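Local structure of M32 carboxypeptidase (Chitinophagaceae bacterium, 7A03) at residues A197-L202 and E336-I341; L273-P279 and R460-P465; P286-A291 and P465-Y470; A353-T357 and Y492-F497. The protein probably removes amino acids one at a time from the C-terminal end of peptides, as a metal-dependent carboxypeptidase of the M32 family. One frame throughout, in Å; residues are numbered along the deposited sequence. Where two conformers were deposited one is given.

Interaction 1 of 4, residues A197-L202 and E336-I341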
# COMPACT_ATOMS: atom_id res chain seq x y z
N ALA A 197 -4.60 -27.78 9.81
CA ALA A 197 -5.23 -27.21 10.99
C ALA A 197 -6.73 -27.02 10.74
O ALA A 197 -7.14 -26.77 9.61
CB ALA A 197 -4.61 -25.85 11.33
N ARG A 198 -7.48 -27.24 11.82
CA ARG A 198 -8.86 -26.80 11.96
C ARG A 198 -8.95 -25.31 11.69
O ARG A 198 -8.07 -24.53 12.08
CB ARG A 198 -9.34 -27.10 13.38
CG ARG A 198 -10.85 -27.11 13.56
CD ARG A 198 -11.22 -27.10 15.04
NE ARG A 198 -12.63 -26.77 15.27
CZ ARG A 198 -13.17 -26.59 16.47
NH1 ARG A 198 -12.42 -26.70 17.56
NH2 ARG A 198 -14.46 -26.29 16.58
N ARG A 199 -10.05 -24.93 11.07
CA ARG A 199 -10.18 -23.66 10.35
C ARG A 199 -11.58 -23.42 9.77
O ARG A 199 -11.93 -22.27 9.49
CB ARG A 199 -9.11 -23.47 9.27
CG ARG A 199 -8.84 -22.01 8.98
CD ARG A 199 -7.98 -21.77 7.75
NE ARG A 199 -7.93 -20.34 7.45
CZ ARG A 199 -7.62 -19.82 6.27
NH1 ARG A 199 -7.33 -20.63 5.25
NH2 ARG A 199 -7.60 -18.51 6.10
N ASP A 200 -12.39 -24.46 9.60
CA ASP A 200 -13.69 -24.23 8.96
C ASP A 200 -14.63 -23.39 9.83
O ASP A 200 -15.61 -22.86 9.31
CB ASP A 200 -14.32 -25.53 8.46
CG ASP A 200 -14.62 -26.50 9.58
OD1 ASP A 200 -14.30 -26.21 10.75
OD2 ASP A 200 -15.18 -27.58 9.27
N PHE A 201 -14.33 -23.24 11.12
CA PHE A 201 -15.11 -22.34 11.95
C PHE A 201 -15.05 -20.90 11.46
O PHE A 201 -15.96 -20.11 11.76
CB PHE A 201 -14.65 -22.41 13.42
CG PHE A 201 -13.16 -22.27 13.61
CD1 PHE A 201 -12.56 -21.02 13.64
CD2 PHE A 201 -12.37 -23.40 13.78
CE1 PHE A 201 -11.18 -20.90 13.82
CE2 PHE A 201 -11.00 -23.28 13.97
CZ PHE A 201 -10.41 -22.03 13.99
N LEU A 202 -14.03 -20.54 10.68
CA LEU A 202 -13.97 -19.18 10.16
C LEU A 202 -14.98 -18.95 9.05
O LEU A 202 -15.27 -17.79 8.72
CB LEU A 202 -12.57 -18.85 9.64
CG LEU A 202 -11.44 -18.72 10.65
CD1 LEU A 202 -10.15 -18.40 9.90
CD2 LEU A 202 -11.72 -17.65 11.69
N GLU A 336 -6.08 -22.89 18.31
CA GLU A 336 -6.72 -23.22 17.04
C GLU A 336 -7.04 -21.96 16.24
O GLU A 336 -6.81 -21.92 15.02
CB GLU A 336 -7.99 -24.03 17.28
CG GLU A 336 -7.70 -25.40 17.85
CD GLU A 336 -8.96 -26.16 18.25
OE1 GLU A 336 -9.83 -25.56 18.90
OE2 GLU A 336 -9.07 -27.35 17.90
N PHE A 337 -7.57 -20.94 16.91
CA PHE A 337 -7.90 -19.69 16.24
C PHE A 337 -6.64 -19.02 15.69
O PHE A 337 -6.62 -18.56 14.54
CB PHE A 337 -8.64 -18.78 17.21
CG PHE A 337 -9.11 -17.50 16.58
CD1 PHE A 337 -10.31 -17.46 15.87
CD2 PHE A 337 -8.35 -16.35 16.69
CE1 PHE A 337 -10.74 -16.28 15.28
CE2 PHE A 337 -8.78 -15.18 16.10
CZ PHE A 337 -9.97 -15.15 15.41
N TYR A 338 -5.57 -18.99 16.49
CA TYR A 338 -4.30 -18.37 16.08
C TYR A 338 -3.72 -19.06 14.85
O TYR A 338 -3.31 -18.40 13.88
CB TYR A 338 -3.35 -18.44 17.27
CG TYR A 338 -1.91 -18.08 17.00
CD1 TYR A 338 -1.55 -16.80 16.58
CD2 TYR A 338 -0.91 -19.01 17.19
CE1 TYR A 338 -0.23 -16.47 16.34
CE2 TYR A 338 0.41 -18.69 16.96
CZ TYR A 338 0.74 -17.42 16.53
OH TYR A 338 2.07 -17.11 16.30
N LYS A 339 -3.74 -20.39 14.86
CA LYS A 339 -3.24 -21.12 13.70
C LYS A 339 -4.12 -20.88 12.48
O LYS A 339 -3.61 -20.73 11.37
CB LYS A 339 -3.15 -22.61 14.04
CG LYS A 339 -2.06 -22.94 15.07
CD LYS A 339 -0.72 -22.37 14.63
CE LYS A 339 0.35 -22.49 15.71
NZ LYS A 339 1.68 -22.05 15.21
N ALA A 340 -5.44 -20.79 12.68
CA ALA A 340 -6.36 -20.66 11.56
C ALA A 340 -6.23 -19.30 10.89
O ALA A 340 -6.36 -19.18 9.66
CB ALA A 340 -7.78 -20.86 12.06
N ILE A 341 -6.01 -18.24 11.68
CA ILE A 341 -5.83 -16.91 11.10
C ILE A 341 -4.43 -16.71 10.54
O ILE A 341 -4.17 -15.68 9.91
CB ILE A 341 -6.26 -15.79 12.06
CG1 ILE A 341 -5.32 -15.77 13.27
CG2 ILE A 341 -7.71 -15.98 12.47
CD1 ILE A 341 -5.12 -14.42 13.89
O HOH W 1 -6.30 -24.33 13.96

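Interaction 2 of 4, residues L273-P279 and R460-P465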
# COMPACT_ATOMS: atom_id res chain seq x y z
N LEU A 273 -4.25 5.83 11.23
CA LEU A 273 -3.51 6.39 12.36
C LEU A 273 -2.34 7.22 11.86
O LEU A 273 -2.02 8.28 12.42
CB LEU A 273 -3.01 5.28 13.28
CG LEU A 273 -4.08 4.50 14.05
CD1 LEU A 273 -3.47 3.23 14.63
CD2 LEU A 273 -4.71 5.37 15.16
N TYR A 274 -1.67 6.75 10.79
CA TYR A 274 -0.63 7.56 10.17
C TYR A 274 -1.19 8.90 9.70
O TYR A 274 -0.64 9.97 10.01
CB TYR A 274 -0.04 6.79 8.98
CG TYR A 274 1.22 7.34 8.35
CD1 TYR A 274 1.89 8.44 8.87
CD2 TYR A 274 1.77 6.69 7.25
CE1 TYR A 274 3.07 8.90 8.29
CE2 TYR A 274 2.96 7.13 6.66
CZ TYR A 274 3.60 8.23 7.20
OH TYR A 274 4.78 8.65 6.61
N GLU A 275 -2.26 8.86 8.89
CA GLU A 275 -2.82 10.11 8.35
C GLU A 275 -3.28 11.06 9.46
O GLU A 275 -3.09 12.28 9.35
CB GLU A 275 -3.97 9.80 7.40
CG GLU A 275 -3.50 9.15 6.10
CD GLU A 275 -2.75 10.13 5.20
OE1 GLU A 275 -3.11 11.33 5.17
OE2 GLU A 275 -1.80 9.73 4.50
N GLN A 276 -3.84 10.53 10.55
CA GLN A 276 -4.27 11.37 11.66
C GLN A 276 -3.09 11.93 12.44
O GLN A 276 -3.27 12.85 13.25
CB GLN A 276 -5.24 10.63 12.58
CG GLN A 276 -6.60 10.42 11.95
CD GLN A 276 -7.64 9.87 12.92
OE1 GLN A 276 -7.31 9.16 13.85
NE2 GLN A 276 -8.91 10.19 12.69
N GLY A 277 -1.89 11.38 12.23
CA GLY A 277 -0.71 11.90 12.89
C GLY A 277 0.13 12.90 12.11
O GLY A 277 1.09 13.45 12.67
N LEU A 278 -0.21 13.19 10.86
CA LEU A 278 0.51 14.20 10.11
C LEU A 278 0.13 15.60 10.61
O LEU A 278 -1.01 15.82 11.02
CB LEU A 278 0.21 14.07 8.61
CG LEU A 278 0.72 12.77 7.97
CD1 LEU A 278 -0.04 12.41 6.70
CD2 LEU A 278 2.22 12.83 7.71
N PRO A 279 1.06 16.55 10.61
CA PRO A 279 0.78 17.86 11.23
C PRO A 279 -0.14 18.72 10.38
O PRO A 279 0.07 18.88 9.17
CB PRO A 279 2.17 18.50 11.40
CG PRO A 279 3.07 17.75 10.47
CD PRO A 279 2.47 16.40 10.20
N ARG A 460 3.92 7.59 16.76
CA ARG A 460 3.69 9.02 16.68
C ARG A 460 4.94 9.82 16.98
O ARG A 460 5.04 10.98 16.56
CB ARG A 460 2.57 9.41 17.65
CG ARG A 460 1.19 9.00 17.18
CD ARG A 460 0.64 10.00 16.14
NE ARG A 460 -0.50 9.45 15.42
CZ ARG A 460 -1.75 9.45 15.88
NH1 ARG A 460 -2.03 9.99 17.06
NH2 ARG A 460 -2.71 8.93 15.14
N ASN A 461 5.90 9.24 17.71
CA ASN A 461 7.19 9.89 17.95
C ASN A 461 8.23 9.60 16.88
O ASN A 461 9.14 10.41 16.66
CB ASN A 461 7.76 9.48 19.31
CG ASN A 461 6.94 10.02 20.47
OD1 ASN A 461 6.24 11.02 20.34
ND2 ASN A 461 7.03 9.37 21.62
N ASN A 462 8.12 8.46 16.20
CA ASN A 462 9.16 8.03 15.28
C ASN A 462 8.81 8.14 13.80
O ASN A 462 9.73 8.27 12.99
CB ASN A 462 9.57 6.59 15.58
CG ASN A 462 10.44 6.50 16.81
OD1 ASN A 462 11.66 6.70 16.73
ND2 ASN A 462 9.82 6.22 17.95
N ILE A 463 7.53 8.08 13.43
CA ILE A 463 7.17 8.01 12.01
C ILE A 463 6.17 9.09 11.61
O ILE A 463 6.42 9.89 10.70
CB ILE A 463 6.65 6.61 11.62
CG1 ILE A 463 7.79 5.59 11.75
CG2 ILE A 463 6.11 6.64 10.20
CD1 ILE A 463 7.34 4.15 11.71
N HIS A 464 5.02 9.13 12.30
CA HIS A 464 3.89 9.91 11.80
C HIS A 464 4.14 11.40 11.58
O HIS A 464 3.63 11.93 10.58
CB HIS A 464 2.68 9.70 12.71
CG HIS A 464 2.20 8.29 12.74
ND1 HIS A 464 1.14 7.87 13.52
CD2 HIS A 464 2.62 7.20 12.05
CE1 HIS A 464 0.94 6.58 13.32
NE2 HIS A 464 1.82 6.15 12.44
N PRO A 465 4.84 12.14 12.45
CA PRO A 465 4.81 13.61 12.34
C PRO A 465 5.79 14.19 11.36
O PRO A 465 5.80 15.42 11.18
CB PRO A 465 5.17 14.04 13.77
CG PRO A 465 6.12 12.99 14.22
CD PRO A 465 5.61 11.70 13.63
O HOH W 2 6.09 10.34 7.96
O HOH W 3 -5.49 8.92 15.86

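Interaction 3 of 4, residues P286-A291 and P465-Y470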
# COMPACT_ATOMS: atom_id res chain seq x y z
N PRO A 286 5.18 19.10 1.55
CA PRO A 286 5.80 17.76 1.62
C PRO A 286 5.96 17.23 3.03
O PRO A 286 5.74 16.04 3.27
CB PRO A 286 7.13 17.94 0.88
CG PRO A 286 6.86 19.09 -0.08
CD PRO A 286 5.95 20.02 0.70
N CYS A 287 6.29 18.09 3.99
CA CYS A 287 6.42 17.64 5.37
C CYS A 287 5.07 17.43 6.06
O CYS A 287 5.05 17.10 7.24
CB CYS A 287 7.38 18.53 6.17
SG CYS A 287 9.09 18.44 5.55
N GLY A 288 3.95 17.57 5.34
CA GLY A 288 2.65 17.16 5.84
C GLY A 288 2.03 15.99 5.11
O GLY A 288 0.85 15.71 5.32
N GLU A 289 2.79 15.30 4.24
CA GLU A 289 2.33 14.16 3.46
C GLU A 289 3.04 12.89 3.92
O GLU A 289 4.18 12.94 4.38
CB GLU A 289 2.62 14.37 1.96
CG GLU A 289 1.92 15.58 1.36
CD GLU A 289 2.42 15.95 -0.04
OE1 GLU A 289 3.40 15.34 -0.51
OE2 GLU A 289 1.82 16.86 -0.68
N ALA A 290 2.36 11.75 3.78
CA ALA A 290 2.99 10.47 4.09
C ALA A 290 4.32 10.34 3.34
O ALA A 290 4.46 10.81 2.21
CB ALA A 290 2.07 9.33 3.66
N ALA A 291 5.29 9.67 3.99
CA ALA A 291 6.66 9.65 3.49
C ALA A 291 6.78 8.95 2.14
O ALA A 291 7.59 9.35 1.30
CB ALA A 291 7.60 9.02 4.52
N PRO A 465 4.84 12.14 12.45
CA PRO A 465 4.81 13.61 12.34
C PRO A 465 5.79 14.19 11.36
O PRO A 465 5.80 15.42 11.18
CB PRO A 465 5.17 14.04 13.77
CG PRO A 465 6.12 12.99 14.22
CD PRO A 465 5.61 11.70 13.63
N PHE A 466 6.64 13.38 10.73
CA PHE A 466 7.69 13.90 9.88
C PHE A 466 7.28 14.09 8.43
O PHE A 466 8.03 14.71 7.68
CB PHE A 466 8.92 13.00 9.96
CG PHE A 466 9.48 12.90 11.34
CD1 PHE A 466 10.04 14.01 11.95
CD2 PHE A 466 9.41 11.73 12.05
CE1 PHE A 466 10.54 13.93 13.23
CE2 PHE A 466 9.92 11.64 13.34
CZ PHE A 466 10.49 12.75 13.92
N GLY A 467 6.13 13.57 8.03
CA GLY A 467 5.77 13.65 6.63
C GLY A 467 6.86 13.08 5.74
O GLY A 467 7.38 11.98 5.98
N ARG A 468 7.22 13.84 4.71
CA ARG A 468 8.27 13.45 3.77
C ARG A 468 9.66 13.95 4.15
O ARG A 468 10.57 13.85 3.32
CB ARG A 468 7.93 13.93 2.35
CG ARG A 468 6.82 13.13 1.68
CD ARG A 468 6.28 13.85 0.45
NE ARG A 468 7.30 14.00 -0.59
CZ ARG A 468 7.18 14.77 -1.66
NH1 ARG A 468 6.08 15.50 -1.84
NH2 ARG A 468 8.17 14.83 -2.54
N PHE A 469 9.85 14.48 5.36
CA PHE A 469 11.14 15.07 5.71
C PHE A 469 12.29 14.10 5.50
O PHE A 469 13.34 14.47 4.97
CB PHE A 469 11.13 15.59 7.15
CG PHE A 469 12.37 16.35 7.53
CD1 PHE A 469 13.50 15.68 8.00
CD2 PHE A 469 12.43 17.72 7.38
CE1 PHE A 469 14.66 16.39 8.32
CE2 PHE A 469 13.57 18.43 7.71
CZ PHE A 469 14.69 17.77 8.18
N TYR A 470 12.11 12.85 5.91
CA TYR A 470 13.08 11.79 5.68
C TYR A 470 12.61 10.88 4.55
O TYR A 470 11.43 10.55 4.45
CB TYR A 470 13.25 10.94 6.94
CG TYR A 470 13.66 11.71 8.18
CD1 TYR A 470 14.98 12.12 8.38
CD2 TYR A 470 12.73 11.99 9.18
CE1 TYR A 470 15.35 12.81 9.52
CE2 TYR A 470 13.09 12.69 10.32
CZ TYR A 470 14.41 13.08 10.49
OH TYR A 470 14.77 13.77 11.63
O HOH W 4 6.57 17.51 9.59
O HOH W 5 10.07 10.73 2.23

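Interaction 4 of 4, residues A353-T357 and Y492-F497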
# COMPACT_ATOMS: atom_id res chain seq x y z
N ALA A 353 -3.70 -13.77 -0.98
CA ALA A 353 -2.57 -14.55 -0.50
C ALA A 353 -2.22 -14.24 0.95
O ALA A 353 -2.35 -13.10 1.42
CB ALA A 353 -1.35 -14.28 -1.39
N ASP A 354 -1.77 -15.27 1.66
CA ASP A 354 -1.25 -15.08 3.01
C ASP A 354 0.05 -14.27 2.97
O ASP A 354 0.68 -14.08 1.92
CB ASP A 354 -0.92 -16.44 3.61
CG ASP A 354 0.12 -17.17 2.81
OD1 ASP A 354 1.33 -16.97 3.05
OD2 ASP A 354 -0.28 -17.94 1.91
N GLU A 355 0.49 -13.83 4.15
CA GLU A 355 1.63 -12.91 4.25
C GLU A 355 2.97 -13.54 3.85
O GLU A 355 3.96 -12.80 3.76
CB GLU A 355 1.72 -12.29 5.66
CG GLU A 355 2.21 -13.26 6.73
CD GLU A 355 2.21 -12.65 8.13
OE1 GLU A 355 2.67 -11.49 8.31
OE2 GLU A 355 1.77 -13.35 9.06
N ILE A 356 3.05 -14.85 3.64
CA ILE A 356 4.30 -15.44 3.19
C ILE A 356 4.29 -15.51 1.67
O ILE A 356 5.14 -14.91 1.00
CB ILE A 356 4.56 -16.83 3.80
CG1 ILE A 356 4.57 -16.74 5.33
CG2 ILE A 356 5.86 -17.41 3.28
CD1 ILE A 356 5.63 -15.81 5.87
N THR A 357 3.33 -16.25 1.12
CA THR A 357 3.28 -16.43 -0.32
C THR A 357 3.04 -15.12 -1.06
O THR A 357 3.43 -15.01 -2.23
CB THR A 357 2.21 -17.45 -0.71
OG1 THR A 357 0.93 -16.97 -0.29
CG2 THR A 357 2.50 -18.80 -0.07
N TYR A 492 10.67 -12.74 12.04
CA TYR A 492 9.28 -12.66 12.48
C TYR A 492 8.46 -13.82 11.92
O TYR A 492 7.68 -14.47 12.64
CB TYR A 492 8.73 -11.30 11.99
CG TYR A 492 7.25 -11.27 11.69
CD1 TYR A 492 6.31 -11.23 12.71
CD2 TYR A 492 6.78 -11.26 10.37
CE1 TYR A 492 4.96 -11.20 12.45
CE2 TYR A 492 5.42 -11.23 10.10
CZ TYR A 492 4.52 -11.21 11.15
OH TYR A 492 3.18 -11.17 10.89
N ALA A 493 8.67 -14.14 10.64
CA ALA A 493 7.89 -15.18 9.98
C ALA A 493 8.29 -16.57 10.47
O ALA A 493 7.43 -17.42 10.73
CB ALA A 493 8.09 -15.08 8.47
N ALA A 494 9.59 -16.83 10.54
CA ALA A 494 10.08 -18.10 11.07
C ALA A 494 9.62 -18.29 12.51
O ALA A 494 9.19 -19.39 12.88
CB ALA A 494 11.60 -18.17 10.97
N GLY A 495 9.68 -17.24 13.33
CA GLY A 495 9.24 -17.37 14.71
C GLY A 495 7.78 -17.75 14.82
O GLY A 495 7.40 -18.51 15.72
N LYS A 496 6.95 -17.25 13.91
CA LYS A 496 5.54 -17.61 13.96
C LYS A 496 5.25 -18.97 13.32
O LYS A 496 4.39 -19.70 13.81
CB LYS A 496 4.69 -16.51 13.33
CG LYS A 496 3.28 -16.92 13.02
CD LYS A 496 2.36 -15.71 13.00
CE LYS A 496 2.77 -14.74 11.93
NZ LYS A 496 1.69 -13.71 11.76
N PHE A 497 5.96 -19.34 12.25
CA PHE A 497 5.57 -20.50 11.44
C PHE A 497 6.40 -21.77 11.66
O PHE A 497 5.96 -22.85 11.22
CB PHE A 497 5.58 -20.12 9.95
CG PHE A 497 4.52 -19.15 9.58
CD1 PHE A 497 3.18 -19.54 9.59
CD2 PHE A 497 4.83 -17.83 9.27
CE1 PHE A 497 2.19 -18.65 9.26
CE2 PHE A 497 3.83 -16.93 8.93
CZ PHE A 497 2.51 -17.34 8.93

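Interaction 1 of 4, residues A197-L202 and E336-I341
Glu336 meets Arg198 at the outer end of the contact, where, in one of the two conformers of the arginine, a salt bridge joins Arg198 NH1 to Glu336 OE1 at 3.1 Å. NH1 then also gives OE2 a weak hydrogen bond, and the guanidinium and carboxylate planes stand 77° apart. Both groups have further partners, since NH1 also bonds the carbonyl of Asn331 and OE1 takes the backbone N-H of Ser333. The Glu336 carbonyl lies at the edge of the Phe201 ring, and one water donates to both Glu336 O and Arg198 O, tying the two backbones together. One residue on, the Phe337 ring takes Leu202 CD2 against its CE1 at 4.0 Å, while Phe201 CE1 comes to 4.1 Å from its CD1; Trp314 and Tyr318 of helix 311-324 meet the same ring. Lys339 adds little beyond its CB, which brushes Ala197. Ala340 is the centre of the packing: its methyl touches both Arg199 CG and Phe201 CZ, each 3.5 Å away. Phe201 reaches it with CG set between its backbone N and carbonyl carbon (chi1 50°). The Ala340 carbonyl lies 2.9 Å from Arg199 NE. At Ile341, CG2 touches Leu202 CD1 at 4.3 Å. The arrangement is plain loop-on-helix packing, in which the connection between helices 170-192 and 208-222 lies across one side of helix 334-341 in this mainly helical M32 fold.

Interaction 2 of 4, residues L273-P279 and R460-P465
His464 lies flat against the backbone of Tyr274, whose CA stands 3.6 Å from the centroid of the imidazole, almost on the ring normal, in a CH-pi contact. The Tyr274 ring is slid away, its plane 24° from that of the imidazole, though Tyr274 CD1 comes within 3.5 Å of His464 CD2. Nearby a water joins Tyr274 OH, which also bonds Ala291 N, to Ile463 O. Gly277 completes this tight part: its CA passes 3.5 Å from Arg460 NE, over a face of the guanidinium, and a side chain there would collide with Arg460 and His464. Arg460 folds back at chi2 (-80°) and gives NE to His464 ND1 in the ring plane of the histidine, while NH2 bonds Leu273 O at 2.9 Å. His464 NE2 bonds Gln299, so both imidazole nitrogens are engaged. This is the C-terminal part of helix 258-277, packed on the turn after helix 453-462; earlier the helix carries an HExxH sequence that, as in other M32 peptidases, probably binds the catalytic metal, though none is bound here. Were Arg460 an alanine, Leu273 O would probably lose this donor and His464 ND1 its N-H partner, leaving the imidazole less firmly held about CB-CG. On the looser side a water links Arg460 NH2 to Gln276 OE1, which also takes Asp225 N-H. Pro279 CD rests 3.6 Å from Pro465 O, beside a bound diethylene glycol.

Interaction 3 of 4, residues P286-A291 and P465-Y470
Arg468 makes the largest single contribution to this contact, gripping the 286-291 loop with both backbone and side chain. Its N-H bonds Pro286 O at 3.0 Å, and that oxygen also accepts Glu289 N, from the opposite face of its plane. NH1 bonds Glu289 OE1 at 3.0 Å in a salt bridge that meets the carboxylate on its syn side. The two side chains run alongside each other with their flat ends only 14° apart, and Pro286 CB lies over one face of the guanidinium. A bend at chi3 (63°) brings NH1 to Glu289 OE1. The loop joining helices 258-277 and 293-307 here meets the one joining helices 453-462 and 472-480. Behind these bonds, a type II' turn from Phe466 to Phe469 brings Gly467 close to Cys287, where its CA makes a CA-H...O contact with Cys287 O at 3.6 Å; a side chain at Gly467 would clash with that carbonyl. Cys287 SG sits at the edge of the Phe469 ring in a sulfur-aromatic contact. One water spans Cys287 O and Pro465 O. Arg468 NH1 has a second acid, Asp94 on helix 82-100, whose residues Leu90 and Ser91 also touch Pro286.

Interaction 4 of 4, residues A353-T357 and Y492-F497
Glu355 places its carboxylate at the edge of the Tyr492 ring, near the ring plane, with the two planes 69° apart. Tyr492 OH donates to OE1 at 2.6 Å, approaching on its syn side, and Lys496 NZ forms a salt bridge to OE2 at 2.7 Å through the syn lone pair. The two donors are joined, NZ giving a hydrogen bond to Tyr492 OH at 3.1 Å, and NZ also bonds Asn342. Glu355 gets there with CG between its backbone N and carbonyl carbon (chi1 73°) and the rest of the chain extended, reaching toward helix 486-497. Beside this polar cluster Ile356 slides past Phe497: its CG1 lies 3.7 Å from Phe497 CE2, and its CD1 touches the methyl of Ala493 at the same separation. One face of the Phe497 ring carries Lys496 CG over its centre. On the loop side Asp354 shapes the backbone that presents these residues, its OD1 accepting from the N-H of both Ile356 (an Asx turn) and Thr357, while OD2 takes the Thr357 hydroxyl. Cutting Glu355 back to an alanine is likely to leave the Lys496 ammonium without this counter-charge and Tyr492 OH without its acceptor. Because the glutamate takes one bond on each oxygen and the lysine beside it is buried, the pair is likely to stay charged, the two charges balancing each other where the loop before helix 358-374 meets helix 486-497.

Interactions 2 and 3 form one continuous patch, their centres 9 Å apart: they share Pro465, and Leu278 CD1 packs on Gly288 O. Together they join the chain from the end of helix 258-277 to the start of helix 293-307 with the link between helices 453-462 and 472-480. Interactions 1 and 4 lie in another part of the molecule, 15 Å apart between centres, and touch where Tyr338 OH packs on Lys496 CG. Along the chain interaction 1 closes before interaction 4 opens, while the segments of every other pair alternate. Centres of interactions 1 and 3 are 40 Å apart, on opposite sides of the chain's centre, so sequence-distant parts are tied together across the helical M32 fold.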